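Local coordinates for BAR/IMD domain-containing adapter protein 2-like 2 (Mus musculus, PDB 3OK8) that binds phosphoinositides through its I-BAR (IMD) domain and induces planar or gently curved membrane structures, at residues Arg206-Gly209 with Met210-Arg214; Ser81-Gln84 with Arg85-Ser89; Met156-Ser159 with Val160-His164. One frame throughout, in Å; residues are numbered along the deposited sequence.

How the contacts relate
All three contacts are local, each within a single long helix of the I-BAR domain, a three-helix bundle that dimerises antiparallel. Along the chain contact 2 comes first, on helix 71-147; contacts 3 and 1 follow, both on helix 153-217. Helices 71-147 and 153-217 are consecutive and lie alongside each other, which brings contacts 1 and 2 together, their centres about 11 Å apart, with the methyl end of Met210 packed against Thr83, His86 and Leu87. Contact 3 is on the opposite side of the chain's centre, about 75 Å from either of them between centres. This spacing reflects the rod-like shape of the domain that acts on the membrane.

Contact 1 of 3, residues Arg206-Gly209 with Met210-Arg214; sequences RARG and MLQNR
Residues Arg206-Gly209 and Met210-Arg214 form one continuous piece of helix: Met210 N donates to Arg206 O at 3.1 Å, and Leu211 N to Ala207 O at 3.2 Å. The next bond of the series, from Gln212 N to Arg208 O, is weak and doubtful, since Arg208 O is uncertainly placed. Met210 turns its CG between its own backbone N and carbonyl carbon (chi1 48°), which lays CG 3.4 Å from Ala207 O and brings SD past Arg206 O. On another side of the helix, Arg208 reaches out with its chain bent at chi3, and Gln212 OE1 stands over one face of the guanidinium, displaced toward its rim. The guanidinium and amide planes are 45° apart, and although Arg208 NH2 and Gln212 OE1 are 3.4 Å apart, the angle is too poor for a hydrogen bond. With an alanine in place of Arg208, Gln212 OE1 would probably lose the positive group beside it and the amide would be freer to turn. Met210 and Arg214 face helix 71-147. Ala207, Arg208, Leu211 and Gln212 instead meet Phe200, Leu201 and Leu204 of the second subunit, so this turn lies between helix 71-147 of its own chain and the antiparallel dimer partner.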
# COMPACT_ATOMS: atom_id res chain seq x y z
N ARG A 206 -2.99 -1.64 -14.23
CA ARG A 206 -3.68 -0.38 -14.39
C ARG A 206 -2.79 0.77 -13.91
O ARG A 206 -2.48 1.68 -14.68
CB ARG A 206 -4.97 -0.38 -13.57
CG ARG A 206 -6.21 -0.68 -14.38
CD ARG A 206 -7.35 0.23 -13.96
NE ARG A 206 -8.17 0.63 -15.11
CZ ARG A 206 -8.03 1.77 -15.78
NH1 ARG A 206 -7.09 2.65 -15.41
NH2 ARG A 206 -8.82 2.04 -16.81
N ALA A 207 -2.39 0.71 -12.65
CA ALA A 207 -1.50 1.70 -12.06
C ALA A 207 -0.21 1.85 -12.86
O ALA A 207 0.23 2.96 -13.12
CB ALA A 207 -1.19 1.35 -10.63
N ARG A 208 0.40 0.73 -13.24
CA ARG A 208 1.59 0.79 -14.07
C ARG A 208 1.24 1.44 -15.40
O ARG A 208 2.04 2.19 -15.97
CB ARG A 208 2.17 -0.60 -14.32
CG ARG A 208 3.61 -0.54 -14.78
CD ARG A 208 4.21 -1.91 -14.91
NE ARG A 208 3.93 -2.48 -16.22
CZ ARG A 208 4.86 -2.70 -17.15
NH1 ARG A 208 4.52 -3.23 -18.31
NH2 ARG A 208 6.13 -2.39 -16.90
N GLY A 209 0.03 1.17 -15.89
CA GLY A 209 -0.46 1.78 -17.11
C GLY A 209 -0.35 3.30 -17.11
O GLY A 209 0.26 3.88 -17.99
N MET A 210 -0.95 3.95 -16.12
CA MET A 210 -0.98 5.41 -16.10
C MET A 210 0.32 6.06 -15.70
O MET A 210 0.57 7.21 -16.05
CB MET A 210 -2.11 5.93 -15.22
CG MET A 210 -2.19 5.29 -13.88
SD MET A 210 -3.91 5.31 -13.39
CE MET A 210 -4.02 6.95 -12.68
N LEU A 211 1.17 5.35 -14.97
CA LEU A 211 2.43 5.93 -14.55
C LEU A 211 3.46 5.94 -15.66
O LEU A 211 4.41 6.72 -15.62
CB LEU A 211 2.98 5.24 -13.30
CG LEU A 211 2.28 5.64 -12.00
CD1 LEU A 211 3.09 5.18 -10.81
CD2 LEU A 211 2.07 7.14 -11.94
N GLN A 212 3.28 5.10 -16.67
CA GLN A 212 4.24 5.03 -17.76
C GLN A 212 4.11 6.27 -18.64
O GLN A 212 5.06 6.69 -19.30
CB GLN A 212 4.06 3.75 -18.57
CG GLN A 212 4.26 2.51 -17.72
CD GLN A 212 4.54 1.26 -18.53
OE1 GLN A 212 5.59 0.63 -18.37
NE2 GLN A 212 3.62 0.90 -19.41
N ASN A 213 2.91 6.85 -18.64
CA ASN A 213 2.69 8.08 -19.37
C ASN A 213 2.83 9.30 -18.47
O ASN A 213 3.48 10.25 -18.86
CB ASN A 213 1.35 8.05 -20.12
CG ASN A 213 0.17 8.35 -19.23
OD1 ASN A 213 -0.07 9.50 -18.85
ND2 ASN A 213 -0.57 7.31 -18.88
N ARG A 214 2.26 9.28 -17.26
CA ARG A 214 2.40 10.43 -16.38
C ARG A 214 3.86 10.84 -16.27
O ARG A 214 4.18 12.00 -16.45
CB ARG A 214 1.83 10.14 -14.98
CG ARG A 214 0.33 9.92 -14.91
CD ARG A 214 -0.46 10.95 -15.67
NE ARG A 214 -1.90 10.79 -15.43
CZ ARG A 214 -2.63 9.80 -15.92
NH1 ARG A 214 -3.93 9.74 -15.65
NH2 ARG A 214 -2.08 8.86 -16.68

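Contact 2 of 3, residues Ser81-Gln84 with Arg85-Ser89; sequences SDTQ and RHLNS
Arg85, which is modelled in two conformers, reaches back in one of them to Asp82, three residues earlier, so the pairing holds for that conformer. Its CB sits 3.6 Å from Ser81 O, the same oxygen that accepts Arg85 N at 2.8 Å. CG is anti to the backbone N and the chain runs outward until the bend at chi3 (57°) swings the guanidinium toward the start of the helix. There Asp82 CA lies 3.7 Å above one guanidinium face, offset toward the rim. At the tip, NH1 forms a salt bridge with Asp82 OD1 at 2.7 Å, while NH2 remains 3.4 Å from that same OD1. The carboxylate is met from above, 71° out of its plane, and the two flat groups are turned 63° against each other.

Elsewhere Thr83 and Leu87 lie side by side, CG2 against CD1 at a tight 3.4 Å, with Thr83 OG1 bonded to Gln79 O and Leu87 reaching Phe200 of the second subunit. Within the three-helix I-BAR bundle, Gln84 faces helix 5-66 and Thr83 faces helix 153-217. The charged pair is an i to i+3 salt bridge along helix 71-147; its one NH1-OD1 prong, met from above the carboxylate plane, is less well directed than a coplanar two-pronged pair and probably restrains the arginine less.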
# COMPACT_ATOMS: atom_id res chain seq x y z
N SER A 81 -1.81 14.84 -7.64
CA SER A 81 -2.84 14.51 -6.66
C SER A 81 -4.01 13.79 -7.32
O SER A 81 -4.51 12.79 -6.80
CB SER A 81 -3.34 15.75 -5.92
OG SER A 81 -4.24 16.49 -6.74
N ASP A 82 -4.46 14.29 -8.47
CA ASP A 82 -5.50 13.60 -9.22
C ASP A 82 -5.14 12.14 -9.49
O ASP A 82 -5.98 11.25 -9.33
CB ASP A 82 -5.80 14.33 -10.54
CG ASP A 82 -6.48 15.66 -10.31
OD1 ASP A 82 -6.78 15.99 -9.14
OD2 ASP A 82 -6.72 16.39 -11.31
N THR A 83 -3.89 11.89 -9.88
CA THR A 83 -3.42 10.52 -10.14
C THR A 83 -3.48 9.65 -8.90
O THR A 83 -3.95 8.51 -8.95
CB THR A 83 -1.96 10.49 -10.62
OG1 THR A 83 -1.85 11.25 -11.83
CG2 THR A 83 -1.50 9.04 -10.89
N GLN A 84 -2.97 10.18 -7.79
CA GLN A 84 -2.99 9.44 -6.55
C GLN A 84 -4.45 9.14 -6.20
O GLN A 84 -4.79 8.02 -5.81
CB GLN A 84 -2.25 10.18 -5.44
CG GLN A 84 -2.39 9.52 -4.06
CD GLN A 84 -3.74 9.81 -3.43
OE1 GLN A 84 -4.21 9.09 -2.55
NE2 GLN A 84 -4.38 10.89 -3.90
N ARG A 85 -5.34 10.12 -6.37
CA ARG A 85 -6.75 9.85 -6.11
C ARG A 85 -7.25 8.65 -6.91
O ARG A 85 -7.97 7.81 -6.39
CB ARG A 85 -7.61 11.08 -6.39
CG ARG A 85 -9.04 10.95 -5.91
CD ARG A 85 -9.73 12.31 -5.85
NE ARG A 85 -9.72 13.03 -7.12
CZ ARG A 85 -9.06 14.16 -7.35
NH1 ARG A 85 -9.12 14.74 -8.54
NH2 ARG A 85 -8.33 14.72 -6.38
N HIS A 86 -6.84 8.55 -8.17
CA HIS A 86 -7.27 7.45 -9.04
C HIS A 86 -6.72 6.10 -8.60
O HIS A 86 -7.48 5.14 -8.49
CB HIS A 86 -6.87 7.70 -10.49
CG HIS A 86 -7.50 8.91 -11.09
ND1 HIS A 86 -8.86 9.12 -11.09
CD2 HIS A 86 -6.95 9.99 -11.71
CE1 HIS A 86 -9.13 10.27 -11.68
NE2 HIS A 86 -7.99 10.82 -12.07
N LEU A 87 -5.41 6.04 -8.36
CA LEU A 87 -4.74 4.81 -7.92
C LEU A 87 -5.38 4.29 -6.66
O LEU A 87 -5.38 3.09 -6.40
CB LEU A 87 -3.25 5.06 -7.66
CG LEU A 87 -2.26 5.00 -8.83
CD1 LEU A 87 -2.64 5.97 -9.93
CD2 LEU A 87 -0.84 5.29 -8.35
N ASN A 88 -5.90 5.20 -5.85
CA ASN A 88 -6.55 4.84 -4.61
C ASN A 88 -7.93 4.27 -4.84
O ASN A 88 -8.36 3.36 -4.13
CB ASN A 88 -6.66 6.04 -3.68
CG ASN A 88 -7.20 5.67 -2.32
OD1 ASN A 88 -8.32 6.04 -1.95
ND2 ASN A 88 -6.41 4.92 -1.56
N SER A 89 -8.64 4.82 -5.83
CA SER A 89 -9.93 4.28 -6.22
C SER A 89 -9.75 2.83 -6.66
O SER A 89 -10.53 1.96 -6.28
CB SER A 89 -10.54 5.09 -7.35
OG SER A 89 -10.62 6.46 -7.00

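Contact 3 of 3, residues Met156-Ser159 with Val160-His164; sequences MKES and VNRLH
The guanidinium of Arg162 has Ser159 O over one face, 3.6 Å above the plane and displaced toward the rim. Ser159 OG lies 3.2 Å from the NH1 end. Glu158 approaches the same group obliquely, its OE1 4.0 Å from Arg162 NE and the carboxylate plane turned 35° from the guanidinium; Glu158 has two modelled conformers, so this approach is less certain. The position of the group follows from the first torsion of Arg162 (chi1 85°), which sets CG between its backbone N and carbonyl carbon and leads the chain back over Ser159, with CG 3.6 Å from Ser159 O.

The other flat group, the amide of Asn161, has Lys157 O over one face, 3.3 Å from CG and about equally far from OD1 and ND2. The side chain of Lys157 passes the asparagine obliquely, CE 3.9 Å from ND2. On the inner side Val160 brings CG2 to 3.3 Å from Met156 O, and both residues pack on Cys138 of helix 71-147, Met156 touching Glu141 and Met145 there as well.

Backbone bonds join the two segments; the straightest runs from Arg162 N to Glu158 O at 3.0 Å, and that from Leu163 N to Ser159 O is weak. Glu158 and Arg162, one helical turn apart, have opposite charges at a distance beyond a salt bridge, and their attraction is probably modest at this exposed surface. Ser159 O, over the face and not in line with an N-H, probably adds a weak electrostatic attraction. The contact therefore has two characters: a charged and amide-bearing flank largely on the outside, and a nonpolar one, Met156 and Val160, that joins the helix to its neighbour in the bundle.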
# COMPACT_ATOMS: atom_id res chain seq x y z
N MET A 156 -22.68 -68.87 10.99
CA MET A 156 -22.18 -67.86 11.91
C MET A 156 -20.75 -67.46 11.58
O MET A 156 -20.32 -66.37 11.94
CB MET A 156 -22.27 -68.36 13.36
CG MET A 156 -22.07 -67.26 14.39
SD MET A 156 -23.34 -66.00 14.23
CE MET A 156 -22.88 -64.85 15.51
N LYS A 157 -20.02 -68.34 10.90
CA LYS A 157 -18.65 -68.01 10.51
C LYS A 157 -18.65 -67.06 9.33
O LYS A 157 -17.76 -66.23 9.20
CB LYS A 157 -17.84 -69.26 10.16
CG LYS A 157 -16.34 -69.04 10.26
CD LYS A 157 -15.53 -70.09 9.53
CE LYS A 157 -15.34 -69.72 8.07
NZ LYS A 157 -14.20 -70.46 7.45
N GLU A 158 -19.65 -67.20 8.46
CA GLU A 158 -19.79 -66.33 7.30
C GLU A 158 -20.45 -65.00 7.66
O GLU A 158 -20.15 -63.97 7.06
CB GLU A 158 -20.57 -67.05 6.19
CG GLU A 158 -21.58 -66.19 5.45
CD GLU A 158 -22.97 -66.26 6.06
OE1 GLU A 158 -23.81 -65.39 5.76
OE2 GLU A 158 -23.22 -67.20 6.85
N SER A 159 -21.35 -65.04 8.63
CA SER A 159 -22.01 -63.84 9.13
C SER A 159 -20.99 -62.91 9.79
O SER A 159 -21.09 -61.68 9.72
CB SER A 159 -23.12 -64.23 10.12
OG SER A 159 -23.74 -63.10 10.71
N VAL A 160 -19.99 -63.52 10.42
CA VAL A 160 -18.91 -62.78 11.06
C VAL A 160 -17.90 -62.28 10.02
O VAL A 160 -17.43 -61.15 10.10
CB VAL A 160 -18.18 -63.64 12.12
CG1 VAL A 160 -16.79 -63.09 12.40
CG2 VAL A 160 -19.00 -63.70 13.39
N ASN A 161 -17.57 -63.13 9.05
CA ASN A 161 -16.57 -62.77 8.06
C ASN A 161 -17.01 -61.63 7.14
O ASN A 161 -16.19 -60.79 6.78
CB ASN A 161 -16.10 -63.99 7.26
CG ASN A 161 -15.06 -64.82 8.01
OD1 ASN A 161 -14.64 -64.46 9.11
ND2 ASN A 161 -14.64 -65.94 7.41
N ARG A 162 -18.28 -61.60 6.76
CA ARG A 162 -18.80 -60.50 5.94
C ARG A 162 -18.89 -59.22 6.77
O ARG A 162 -18.66 -58.12 6.26
CB ARG A 162 -20.17 -60.83 5.34
CG ARG A 162 -21.33 -60.55 6.26
CD ARG A 162 -22.63 -61.16 5.75
NE ARG A 162 -23.52 -61.54 6.85
CZ ARG A 162 -24.30 -60.69 7.51
NH1 ARG A 162 -25.07 -61.13 8.50
NH2 ARG A 162 -24.30 -59.41 7.18
N LEU A 163 -19.23 -59.37 8.04
CA LEU A 163 -19.35 -58.24 8.96
C LEU A 163 -18.00 -57.52 9.12
O LEU A 163 -17.94 -56.30 9.24
CB LEU A 163 -19.84 -58.74 10.32
CG LEU A 163 -20.81 -57.87 11.11
CD1 LEU A 163 -21.92 -57.34 10.21
CD2 LEU A 163 -21.39 -58.69 12.25
N HIS A 164 -16.92 -58.30 9.10
CA HIS A 164 -15.57 -57.78 9.18
C HIS A 164 -15.12 -57.19 7.85
O HIS A 164 -14.32 -56.25 7.83
CB HIS A 164 -14.61 -58.88 9.58
CG HIS A 164 -13.17 -58.45 9.61
ND1 HIS A 164 -12.28 -58.77 8.61
CD2 HIS A 164 -12.47 -57.74 10.53
CE1 HIS A 164 -11.09 -58.27 8.91
NE2 HIS A 164 -11.18 -57.64 10.07